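Local coordinates for outer membrane protein OMP121 (Bacteroides thetaiotaomicron, PDB 5FQ8) that probably acts as a TonB-dependent outer membrane transporter, a beta-barrel with an internal plug domain, and binds calcium and magnesium ions, at residues B[401-406]-B[460-465]; B[456-461]-B[479-484]; B[521-526]-B[545-550]. All coordinates share one frame; numbering follows the deposited sequence.

The three contacts step across neighbouring antiparallel strands on one side of the barrel, all away from the metal sites. Contacts 1 and 2 share Asp460 and Ile461 of strand 446-469, with centres about 8 Å apart, and a probable hydrogen bond from Gly405 N to Asn458 O (2.7 Å) joins them. Contact 3 is the next hairpin, 513-534 with 538-549, its first strand paired with 472-495 (Asn483 N to Leu523 O, 2.8 Å); its centre is about 9 Å from that of contact 2 and about 16 Å from that of contact 1. The lipid 3-decanoyloxypropyl decanoate lies against contacts 1 and 2; the side chain of Met524 in contact 3 comes within about 5 Å of it.

Contact 1 (B[401-406]-B[460-465]); sequences TYRMGL and DIMVNF. With KR0 (3-decanoyloxypropyl decanoate), chain K; C8E ((hydroxyethyloxy)tri(ethyloxy)octane), chain U.
The ring of Tyr402 turns its edge to Ile461, whose CG1 lies near the ring plane, 3.8 Å from Tyr402 CD1. One face of the ring is covered by a decanoyl chain of 3-decanoyloxypropyl decanoate, with KR0 C21 3.5 Å from Tyr402 CE1 and offset toward the rim. CG stands anti to the backbone N (chi1 171°), which lays the ring along the strand toward Met404 and brings Tyr402 OH within 3.2 Å of KR0 C15 on the other acyl chain. Ile461 CD1 touches the first chain at KR0 C19, and Met404 SD the second at KR0 C9. A serine in place of Tyr402 would probably leave the lipid tail around C21 without the ring face it lies on, and Ile461 CG1 without the ring edge beside it. These are adjacent strands of the transmembrane beta-barrel: the hydrogen-bonded pairs Thr401-Met462 and Arg403-Asp460 bracket the non-hydrogen-bonded pair Tyr402-Ile461, whose side chains face the lipid. On the other face, where Arg403 also meets Val107 of the plug, the arginine bends at chi3 (-48°) and NH1 comes 3.8 Å from Met462 CE. Gln389 accepts a hydrogen bond from Arg403 NE. Arg403 NH1 and Asp460 OD2 stay 4.5 Å apart, too far for a salt bridge, though the opposite charges may still attract. A water donates to Asp460 OD2 at 2.8 Å and, weakly, to Arg403 O.

Contact 2 (B[456-461]-B[479-484]); sequences EINQDI and GFNGNE. With KR0 (3-decanoyloxypropyl decanoate), chain K.
Asn458 swings its CG anti to the backbone N (chi1 -166°), and Asn481 and Asn483 across the contact take the same rotation, which gathers three amides on one face of the strand pair. Asn458 OD1 is gripped twice. Asn481 ND2 reaches it from above the carbonyl plane at 3.2 Å in a nearly straight bond (170°), while Asn483 ND2, also 3.2 Å away, comes in closer to that plane. The Asn458 and Asn481 amides are turned 58° against each other. Asn481 ND2 further donates to Gln459 O, which also takes the backbone N-H of Gly482, and bonds from Arg545 to Asn481 OD1 and from Arg485 to Asn483 OD1 help fix the rotation of both amides. On the opposite face the extended Gln459 carries its amide between the two lipid tails, with OE1 3.1 Å from KR0 C12 and NE2 3.3 Å from KR0 C9. Gly482 leaves room for the lipid's ester oxygen O1, which a CB would strike. Glu484 CB packs 3.7 Å from KR0 C3, and its carboxylate is salt-bridged to Arg522. The arrangement is that of a barrel hairpin, strands 446-469 and 472-495, with an asparagine network on one face and a bound lipid on the other.

Contact 3 (B[521-526]-B[545-550]); sequences RRLMGV and RNDWSS
Strands 521-526 and 545-549 run antiparallel (158° between directions) with axes 4.5 Å apart, joined by the hydrogen-bonded pairs Met524-Trp548 and Val526-Asn546. They belong to a hairpin of the transmembrane beta-barrel, strands 513-534 and 538-549. Trp548 and Val526 lie side by side on the surface pointing the same way, the valine at the indole edge with CG1 3.9 Å from Trp548 CZ3. Over one face of the indole, toward its rim, lies Asn546 ND2, which is hydrogen-bonded to Ser558. Trp548 and Met524 both pack on the chain of another protein. On the reverse face Leu523 has CG anti to its N (chi1 177°), which sets CD1 between Asp547 CB (3.8 Å) and Ser549 CB (3.7 Å). Beside it, Arg545 NE meets the syn lone pair of Asp547 OD1 in the guanidinium plane, a salt bridge of 2.6 Å. That oxygen lies 3.4 Å from Gly525 CA, where a CB would collide with it. The carboxylate is further held by Tyr561 at OD2. Past the end of the second strand Ser550 N still donates to Arg522 O, while the return bond goes to a side chain: Arg522 N to Ser550 OG, 3.2 Å and nearly straight at 169°.

Contact 1 (B[401-406]-B[460-465])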
loop_
_atom_site.group_PDB
_atom_site.type_symbol
_atom_site.label_atom_id
_atom_site.label_comp_id
_atom_site.label_asym_id
_atom_site.label_seq_id
_atom_site.Cartn_x
_atom_site.Cartn_y
_atom_site.Cartn_z
ATOM N N THR B 401 0.671 48.153 -8.397
ATOM C CA THR B 401 1.269 47.087 -7.609
ATOM C C THR B 401 0.864 45.735 -8.165
ATOM O O THR B 401 -0.325 45.445 -8.294
ATOM C CB THR B 401 0.864 47.200 -6.146
ATOM O OG1 THR B 401 1.541 48.313 -5.562
ATOM C CG2 THR B 401 1.256 45.957 -5.408
ATOM N N TYR B 402 1.855 44.921 -8.506
ATOM C CA TYR B 402 1.652 43.517 -8.809
ATOM C C TYR B 402 2.321 42.696 -7.724
ATOM O O TYR B 402 3.500 42.894 -7.428
ATOM C CB TYR B 402 2.219 43.139 -10.179
ATOM C CG TYR B 402 2.211 41.641 -10.422
ATOM C CD1 TYR B 402 1.021 40.932 -10.466
ATOM C CD2 TYR B 402 3.394 40.938 -10.594
ATOM C CE1 TYR B 402 1.010 39.577 -10.673
ATOM C CE2 TYR B 402 3.385 39.588 -10.801
ATOM C CZ TYR B 402 2.193 38.915 -10.843
ATOM O OH TYR B 402 2.184 37.563 -11.055
ATOM N N ARG B 403 1.571 41.786 -7.132
ATOM C CA ARG B 403 2.098 40.911 -6.100
ATOM C C ARG B 403 1.636 39.495 -6.381
ATOM O O ARG B 403 0.478 39.275 -6.730
ATOM C CB ARG B 403 1.634 41.355 -4.733
ATOM C CG ARG B 403 1.940 40.386 -3.636
ATOM C CD ARG B 403 1.061 40.691 -2.447
ATOM N NE ARG B 403 1.106 42.113 -2.151
ATOM C CZ ARG B 403 0.098 42.802 -1.638
ATOM N NH1 ARG B 403 -1.046 42.195 -1.369
ATOM N NH2 ARG B 403 0.241 44.098 -1.410
ATOM N N MET B 404 2.546 38.543 -6.241
ATOM C CA MET B 404 2.291 37.151 -6.570
ATOM C C MET B 404 2.886 36.286 -5.481
ATOM O O MET B 404 4.038 36.480 -5.100
ATOM C CB MET B 404 2.893 36.769 -7.927
ATOM C CG MET B 404 2.974 35.264 -8.184
ATOM S SD MET B 404 3.351 34.820 -9.888
ATOM C CE MET B 404 3.460 33.057 -9.743
ATOM N N GLY B 405 2.110 35.341 -4.977
ATOM C CA GLY B 405 2.570 34.452 -3.934
ATOM C C GLY B 405 2.523 33.013 -4.395
ATOM O O GLY B 405 1.666 32.629 -5.185
ATOM N N LEU B 406 3.466 32.221 -3.895
ATOM C CA LEU B 406 3.512 30.789 -4.130
ATOM C C LEU B 406 3.856 30.106 -2.824
ATOM O O LEU B 406 4.768 30.544 -2.128
ATOM C CB LEU B 406 4.546 30.422 -5.188
ATOM C CG LEU B 406 4.692 28.937 -5.493
ATOM C CD1 LEU B 406 3.802 28.620 -6.633
ATOM C CD2 LEU B 406 6.099 28.582 -5.835
ATOM N N ASP B 460 -2.302 39.255 -7.194
ATOM C CA ASP B 460 -3.035 40.494 -7.038
ATOM C C ASP B 460 -2.478 41.530 -7.991
ATOM O O ASP B 460 -1.260 41.702 -8.092
ATOM C CB ASP B 460 -2.964 40.991 -5.603
ATOM C CG ASP B 460 -3.755 40.133 -4.659
ATOM O OD1 ASP B 460 -4.978 40.366 -4.523
ATOM O OD2 ASP B 460 -3.153 39.225 -4.059
ATOM N N ILE B 461 -3.371 42.192 -8.714
ATOM C CA ILE B 461 -3.044 43.359 -9.521
ATOM C C ILE B 461 -3.898 44.498 -8.995
ATOM O O ILE B 461 -5.115 44.347 -8.865
ATOM C CB ILE B 461 -3.302 43.109 -11.013
ATOM C CG1 ILE B 461 -2.535 41.891 -11.473
ATOM C CG2 ILE B 461 -2.858 44.268 -11.838
ATOM C CD1 ILE B 461 -2.865 41.505 -12.880
ATOM N N MET B 462 -3.266 45.619 -8.666
ATOM C CA MET B 462 -3.946 46.714 -7.993
ATOM C C MET B 462 -3.531 48.049 -8.585
ATOM O O MET B 462 -2.472 48.184 -9.193
ATOM C CB MET B 462 -3.642 46.734 -6.495
ATOM C CG MET B 462 -3.847 45.428 -5.796
ATOM S SD MET B 462 -3.165 45.494 -4.162
ATOM C CE MET B 462 -3.600 43.908 -3.531
ATOM N N VAL B 463 -4.371 49.051 -8.366
ATOM C CA VAL B 463 -4.016 50.433 -8.657
ATOM C C VAL B 463 -4.517 51.305 -7.514
ATOM O O VAL B 463 -5.694 51.248 -7.144
ATOM C CB VAL B 463 -4.583 50.906 -10.007
ATOM C CG1 VAL B 463 -6.060 50.649 -10.077
ATOM C CG2 VAL B 463 -4.297 52.368 -10.208
ATOM N N ASN B 464 -3.618 52.096 -6.942
ATOM C CA ASN B 464 -3.948 52.975 -5.833
ATOM C C ASN B 464 -3.906 54.426 -6.286
ATOM O O ASN B 464 -3.121 54.798 -7.162
ATOM C CB ASN B 464 -2.990 52.775 -4.661
ATOM C CG ASN B 464 -3.453 53.486 -3.412
ATOM O OD1 ASN B 464 -2.965 54.564 -3.082
ATOM N ND2 ASN B 464 -4.419 52.898 -2.722
ATOM N N PHE B 465 -4.761 55.240 -5.676
ATOM C CA PHE B 465 -4.852 56.662 -5.988
ATOM C C PHE B 465 -4.989 57.428 -4.687
ATOM O O PHE B 465 -5.943 57.205 -3.947
ATOM C CB PHE B 465 -6.036 56.929 -6.908
ATOM C CG PHE B 465 -6.348 58.367 -7.093
ATOM C CD1 PHE B 465 -5.378 59.249 -7.508
ATOM C CD2 PHE B 465 -7.628 58.834 -6.885
ATOM C CE1 PHE B 465 -5.674 60.581 -7.701
ATOM C CE2 PHE B 465 -7.932 60.161 -7.072
ATOM C CZ PHE B 465 -6.953 61.039 -7.481
HETATM C C1 KR0 K . -5.761 32.244 -11.656
HETATM O O1 KR0 K . -5.449 33.600 -11.964
HETATM C C2 KR0 K . -5.032 31.918 -10.370
HETATM C C3 KR0 K . -3.878 30.974 -10.626
HETATM C C4 KR0 K . 0.734 31.838 -14.581
HETATM O O4 KR0 K . -2.785 31.614 -11.273
HETATM C C5 KR0 K . -1.737 30.757 -11.803
HETATM C C6 KR0 K . 1.056 33.200 -13.956
HETATM C C7 KR0 K . -4.583 33.931 -13.084
HETATM C C8 KR0 K . 2.471 33.706 -14.243
HETATM O O8 KR0 K . -1.878 29.562 -11.686
HETATM C C9 KR0 K . 2.781 35.008 -13.493
HETATM O O9 KR0 K . -4.745 33.377 -14.153
HETATM C C10 KR0 K . -0.494 31.292 -12.468
HETATM C C11 KR0 K . -0.537 31.215 -13.992
HETATM C C12 KR0 K . -3.484 34.952 -12.945
HETATM C C13 KR0 K . -3.496 35.863 -14.166
HETATM C C14 KR0 K . 4.007 35.739 -14.052
HETATM C C15 KR0 K . 4.542 36.813 -13.108
HETATM C C16 KR0 K . 5.880 37.363 -13.542
HETATM C C17 KR0 K . -2.795 37.189 -13.893
HETATM C C18 KR0 K . -1.362 37.235 -14.407
HETATM C C19 KR0 K . -0.697 38.530 -13.949
HETATM C C20 KR0 K . 0.610 38.845 -14.670
HETATM C C21 KR0 K . 1.242 40.121 -14.109
HETATM C C22 KR0 K . 2.283 40.717 -15.057
HETATM C C23 KR0 K . 3.132 41.802 -14.427
HETATM C C8 C8E U . 2.751 27.986 -12.181
HETATM O O9 C8E U . 3.658 28.324 -11.159
HETATM C C10 C8E U . 4.196 29.598 -11.410
HETATM C C11 C8E U . 5.640 29.717 -10.935
HETATM O O12 C8E U . 5.836 31.063 -10.559
HETATM C C13 C8E U . 7.128 31.366 -10.093
HETATM C C14 C8E U . 7.078 32.734 -9.417
HETATM O O15 C8E U . 6.381 32.662 -8.192
HETATM C C16 C8E U . 6.617 33.792 -7.389
HETATM O O HOH W 1 -0.513 38.381 -3.992
#

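Contact 2 (B[456-461]-B[479-484])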
loop_
_atom_site.group_PDB
_atom_site.type_symbol
_atom_site.label_atom_id
_atom_site.label_comp_id
_atom_site.label_asym_id
_atom_site.label_seq_id
_atom_site.Cartn_x
_atom_site.Cartn_y
_atom_site.Cartn_z
ATOM N N GLU B 456 -0.540 26.410 -3.317
ATOM C CA GLU B 456 -1.464 27.515 -3.492
ATOM C C GLU B 456 -0.765 28.631 -4.243
ATOM O O GLU B 456 0.439 28.832 -4.105
ATOM C CB GLU B 456 -1.981 28.033 -2.160
ATOM C CG GLU B 456 -2.325 26.946 -1.139
ATOM C CD GLU B 456 -2.798 27.519 0.179
ATOM O OE1 GLU B 456 -2.750 28.757 0.312
ATOM O OE2 GLU B 456 -3.216 26.744 1.070
ATOM N N ILE B 457 -1.520 29.348 -5.058
ATOM C CA ILE B 457 -0.965 30.463 -5.807
ATOM C C ILE B 457 -1.925 31.627 -5.704
ATOM O O ILE B 457 -3.132 31.461 -5.892
ATOM C CB ILE B 457 -0.717 30.122 -7.284
ATOM C CG1 ILE B 457 0.469 29.190 -7.415
ATOM C CG2 ILE B 457 -0.458 31.380 -8.071
ATOM C CD1 ILE B 457 0.678 28.723 -8.822
ATOM N N ASN B 458 -1.391 32.804 -5.411
ATOM C CA ASN B 458 -2.207 33.989 -5.250
ATOM C C ASN B 458 -1.614 35.114 -6.068
ATOM O O ASN B 458 -0.406 35.341 -6.029
ATOM C CB ASN B 458 -2.306 34.376 -3.782
ATOM C CG ASN B 458 -3.392 35.368 -3.533
ATOM O OD1 ASN B 458 -4.570 35.034 -3.597
ATOM N ND2 ASN B 458 -3.010 36.606 -3.252
ATOM N N GLN B 459 -2.456 35.808 -6.813
ATOM C CA GLN B 459 -1.991 36.908 -7.638
ATOM C C GLN B 459 -2.903 38.099 -7.444
ATOM O O GLN B 459 -4.127 37.963 -7.503
ATOM C CB GLN B 459 -1.922 36.503 -9.102
ATOM C CG GLN B 459 -0.880 35.444 -9.324
ATOM C CD GLN B 459 -0.403 35.390 -10.733
ATOM O OE1 GLN B 459 -0.965 36.037 -11.604
ATOM N NE2 GLN B 459 0.652 34.621 -10.976
ATOM N N ASP B 460 -2.302 39.255 -7.194
ATOM C CA ASP B 460 -3.035 40.494 -7.038
ATOM C C ASP B 460 -2.478 41.530 -7.991
ATOM O O ASP B 460 -1.260 41.702 -8.092
ATOM C CB ASP B 460 -2.964 40.991 -5.603
ATOM C CG ASP B 460 -3.755 40.133 -4.659
ATOM O OD1 ASP B 460 -4.978 40.366 -4.523
ATOM O OD2 ASP B 460 -3.153 39.225 -4.059
ATOM N N ILE B 461 -3.371 42.192 -8.714
ATOM C CA ILE B 461 -3.044 43.359 -9.521
ATOM C C ILE B 461 -3.898 44.498 -8.995
ATOM O O ILE B 461 -5.115 44.347 -8.865
ATOM C CB ILE B 461 -3.302 43.109 -11.013
ATOM C CG1 ILE B 461 -2.535 41.891 -11.473
ATOM C CG2 ILE B 461 -2.858 44.268 -11.838
ATOM C CD1 ILE B 461 -2.865 41.505 -12.880
ATOM N N GLY B 479 -8.564 46.619 -7.590
ATOM C CA GLY B 479 -7.722 45.443 -7.638
ATOM C C GLY B 479 -8.381 44.243 -8.288
ATOM O O GLY B 479 -9.571 44.236 -8.597
ATOM N N PHE B 480 -7.562 43.226 -8.493
ATOM C CA PHE B 480 -7.973 41.931 -9.002
ATOM C C PHE B 480 -7.303 40.862 -8.161
ATOM O O PHE B 480 -6.140 41.006 -7.782
ATOM C CB PHE B 480 -7.585 41.763 -10.467
ATOM C CG PHE B 480 -7.600 40.337 -10.941
ATOM C CD1 PHE B 480 -6.473 39.547 -10.844
ATOM C CD2 PHE B 480 -8.739 39.790 -11.492
ATOM C CE1 PHE B 480 -6.490 38.251 -11.263
ATOM C CE2 PHE B 480 -8.753 38.492 -11.924
ATOM C CZ PHE B 480 -7.629 37.726 -11.809
ATOM N N ASN B 481 -8.024 39.786 -7.877
ATOM C CA ASN B 481 -7.455 38.667 -7.140
ATOM C C ASN B 481 -7.617 37.385 -7.946
ATOM O O ASN B 481 -8.615 37.206 -8.645
ATOM C CB ASN B 481 -8.106 38.522 -5.768
ATOM C CG ASN B 481 -7.397 37.514 -4.902
ATOM O OD1 ASN B 481 -8.008 36.820 -4.098
ATOM N ND2 ASN B 481 -6.097 37.415 -5.075
ATOM N N GLY B 482 -6.625 36.508 -7.858
ATOM C CA GLY B 482 -6.720 35.201 -8.468
ATOM C C GLY B 482 -6.093 34.153 -7.583
ATOM O O GLY B 482 -4.918 34.258 -7.228
ATOM N N ASN B 483 -6.861 33.142 -7.216
ATOM C CA ASN B 483 -6.431 32.159 -6.236
ATOM C C ASN B 483 -6.535 30.752 -6.816
ATOM O O ASN B 483 -7.460 30.450 -7.570
ATOM C CB ASN B 483 -7.270 32.280 -4.976
ATOM C CG ASN B 483 -6.681 31.531 -3.820
ATOM O OD1 ASN B 483 -7.246 30.549 -3.340
ATOM N ND2 ASN B 483 -5.528 31.982 -3.367
ATOM N N GLU B 484 -5.589 29.892 -6.454
ATOM C CA GLU B 484 -5.587 28.508 -6.901
ATOM C C GLU B 484 -4.981 27.666 -5.793
ATOM O O GLU B 484 -3.809 27.824 -5.474
ATOM C CB GLU B 484 -4.800 28.355 -8.195
ATOM C CG GLU B 484 -4.986 27.005 -8.864
ATOM C CD GLU B 484 -3.969 26.724 -9.936
ATOM O OE1 GLU B 484 -2.841 26.312 -9.600
ATOM O OE2 GLU B 484 -4.296 26.918 -11.120
HETATM C C1 KR0 K . -5.761 32.244 -11.656
HETATM O O1 KR0 K . -5.449 33.600 -11.964
HETATM C C2 KR0 K . -5.032 31.918 -10.370
HETATM C C3 KR0 K . -3.878 30.974 -10.626
HETATM C C4 KR0 K . 0.734 31.838 -14.581
HETATM O O4 KR0 K . -2.785 31.614 -11.273
HETATM C C5 KR0 K . -1.737 30.757 -11.803
HETATM C C6 KR0 K . 1.056 33.200 -13.956
HETATM C C7 KR0 K . -4.583 33.931 -13.084
HETATM C C8 KR0 K . 2.471 33.706 -14.243
HETATM O O8 KR0 K . -1.878 29.562 -11.686
HETATM C C9 KR0 K . 2.781 35.008 -13.493
HETATM O O9 KR0 K . -4.745 33.377 -14.153
HETATM C C10 KR0 K . -0.494 31.292 -12.468
HETATM C C11 KR0 K . -0.537 31.215 -13.992
HETATM C C12 KR0 K . -3.484 34.952 -12.945
HETATM C C13 KR0 K . -3.496 35.863 -14.166
HETATM C C14 KR0 K . 4.007 35.739 -14.052
HETATM C C15 KR0 K . 4.542 36.813 -13.108
HETATM C C16 KR0 K . 5.880 37.363 -13.542
HETATM C C17 KR0 K . -2.795 37.189 -13.893
HETATM C C18 KR0 K . -1.362 37.235 -14.407
HETATM C C19 KR0 K . -0.697 38.530 -13.949
HETATM C C20 KR0 K . 0.610 38.845 -14.670
HETATM C C21 KR0 K . 1.242 40.121 -14.109
HETATM C C22 KR0 K . 2.283 40.717 -15.057
HETATM C C23 KR0 K . 3.132 41.802 -14.427
HETATM O O HOH W 2 -3.367 30.626 -1.062
#

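Contact 3 (B[521-526]-B[545-550])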
loop_
_atom_site.group_PDB
_atom_site.type_symbol
_atom_site.label_atom_id
_atom_site.label_comp_id
_atom_site.label_asym_id
_atom_site.label_seq_id
_atom_site.Cartn_x
_atom_site.Cartn_y
_atom_site.Cartn_z
ATOM N N ARG B 521 -9.205 23.926 -6.476
ATOM C CA ARG B 521 -10.237 24.947 -6.415
ATOM C C ARG B 521 -9.653 26.263 -6.876
ATOM O O ARG B 521 -8.487 26.555 -6.627
ATOM C CB ARG B 521 -10.788 25.105 -5.010
ATOM C CG ARG B 521 -9.739 25.468 -3.999
ATOM C CD ARG B 521 -10.274 25.458 -2.590
ATOM N NE ARG B 521 -11.396 26.361 -2.433
ATOM C CZ ARG B 521 -12.233 26.310 -1.413
ATOM N NH1 ARG B 521 -12.056 25.398 -0.475
ATOM N NH2 ARG B 521 -13.243 27.162 -1.340
ATOM N N ARG B 522 -10.469 27.050 -7.547
ATOM C CA ARG B 522 -10.022 28.320 -8.089
ATOM C C ARG B 522 -11.014 29.412 -7.736
ATOM O O ARG B 522 -12.204 29.161 -7.544
ATOM C CB ARG B 522 -9.832 28.245 -9.595
ATOM C CG ARG B 522 -8.638 27.423 -10.001
ATOM C CD ARG B 522 -8.388 27.466 -11.495
ATOM N NE ARG B 522 -7.177 26.727 -11.820
ATOM C CZ ARG B 522 -7.121 25.687 -12.642
ATOM N NH1 ARG B 522 -8.210 25.266 -13.256
ATOM N NH2 ARG B 522 -5.965 25.087 -12.854
ATOM N N LEU B 523 -10.500 30.629 -7.643
ATOM C CA LEU B 523 -11.315 31.784 -7.320
ATOM C C LEU B 523 -10.732 32.994 -8.015
ATOM O O LEU B 523 -9.514 33.141 -8.104
ATOM C CB LEU B 523 -11.364 32.020 -5.814
ATOM C CG LEU B 523 -12.139 33.240 -5.327
ATOM C CD1 LEU B 523 -13.587 32.901 -5.130
ATOM C CD2 LEU B 523 -11.551 33.723 -4.049
ATOM N N MET B 524 -11.595 33.846 -8.518
ATOM C CA MET B 524 -11.173 35.139 -9.020
ATOM C C MET B 524 -12.100 36.200 -8.458
ATOM O O MET B 524 -13.287 35.950 -8.236
ATOM C CB MET B 524 -11.184 35.180 -10.533
ATOM C CG MET B 524 -10.124 34.330 -11.165
ATOM S SD MET B 524 -10.208 34.424 -12.944
ATOM C CE MET B 524 -11.694 33.515 -13.245
ATOM N N GLY B 525 -11.552 37.383 -8.219
ATOM C CA GLY B 525 -12.372 38.484 -7.754
ATOM C C GLY B 525 -11.847 39.827 -8.204
ATOM O O GLY B 525 -10.680 39.971 -8.585
ATOM N N VAL B 526 -12.728 40.815 -8.154
ATOM C CA VAL B 526 -12.359 42.208 -8.350
ATOM C C VAL B 526 -12.866 42.992 -7.152
ATOM O O VAL B 526 -13.947 42.702 -6.636
ATOM C CB VAL B 526 -12.929 42.757 -9.671
ATOM C CG1 VAL B 526 -14.386 42.408 -9.797
ATOM C CG2 VAL B 526 -12.722 44.253 -9.749
ATOM N N ARG B 545 -16.376 43.965 -3.083
ATOM C CA ARG B 545 -15.668 42.890 -3.754
ATOM C C ARG B 545 -16.663 41.916 -4.347
ATOM O O ARG B 545 -17.629 41.534 -3.690
ATOM C CB ARG B 545 -14.729 42.144 -2.808
ATOM C CG ARG B 545 -14.054 40.971 -3.470
ATOM C CD ARG B 545 -12.852 40.470 -2.701
ATOM N NE ARG B 545 -12.276 39.320 -3.382
ATOM C CZ ARG B 545 -11.056 38.854 -3.172
ATOM N NH1 ARG B 545 -10.272 39.436 -2.296
ATOM N NH2 ARG B 545 -10.626 37.809 -3.849
ATOM N N ASN B 546 -16.420 41.514 -5.585
ATOM C CA ASN B 546 -17.174 40.436 -6.205
ATOM C C ASN B 546 -16.223 39.301 -6.535
ATOM O O ASN B 546 -15.146 39.530 -7.088
ATOM C CB ASN B 546 -17.909 40.898 -7.458
ATOM C CG ASN B 546 -18.999 39.928 -7.870
ATOM O OD1 ASN B 546 -20.158 40.076 -7.476
ATOM N ND2 ASN B 546 -18.627 38.914 -8.644
ATOM N N ASP B 547 -16.623 38.087 -6.191
ATOM C CA ASP B 547 -15.809 36.905 -6.385
ATOM C C ASP B 547 -16.531 35.940 -7.307
ATOM O O ASP B 547 -17.752 35.964 -7.431
ATOM C CB ASP B 547 -15.511 36.210 -5.061
ATOM C CG ASP B 547 -14.548 36.968 -4.221
ATOM O OD1 ASP B 547 -13.840 37.814 -4.781
ATOM O OD2 ASP B 547 -14.496 36.717 -3.004
ATOM N N TRP B 548 -15.755 35.096 -7.969
ATOM C CA TRP B 548 -16.278 33.986 -8.753
ATOM C C TRP B 548 -15.563 32.737 -8.283
ATOM O O TRP B 548 -14.341 32.642 -8.402
ATOM C CB TRP B 548 -16.051 34.200 -10.243
ATOM C CG TRP B 548 -16.833 35.291 -10.871
ATOM C CD1 TRP B 548 -17.980 35.164 -11.572
ATOM C CD2 TRP B 548 -16.493 36.679 -10.912
ATOM N NE1 TRP B 548 -18.397 36.380 -12.037
ATOM C CE2 TRP B 548 -17.496 37.331 -11.644
ATOM C CE3 TRP B 548 -15.443 37.436 -10.389
ATOM C CZ2 TRP B 548 -17.485 38.701 -11.864
ATOM C CZ3 TRP B 548 -15.435 38.794 -10.611
ATOM C CH2 TRP B 548 -16.450 39.412 -11.336
ATOM N N SER B 549 -16.305 31.795 -7.732
ATOM C CA SER B 549 -15.704 30.646 -7.080
ATOM C C SER B 549 -15.942 29.377 -7.883
ATOM O O SER B 549 -17.017 29.175 -8.454
ATOM C CB SER B 549 -16.253 30.464 -5.678
ATOM O OG SER B 549 -15.554 29.433 -5.020
ATOM N N SER B 550 -14.932 28.517 -7.909
ATOM C CA SER B 550 -15.108 27.241 -8.575
ATOM C C SER B 550 -15.945 26.265 -7.761
ATOM O O SER B 550 -16.491 25.322 -8.333
ATOM C CB SER B 550 -13.755 26.623 -8.891
ATOM O OG SER B 550 -13.368 25.754 -7.858
#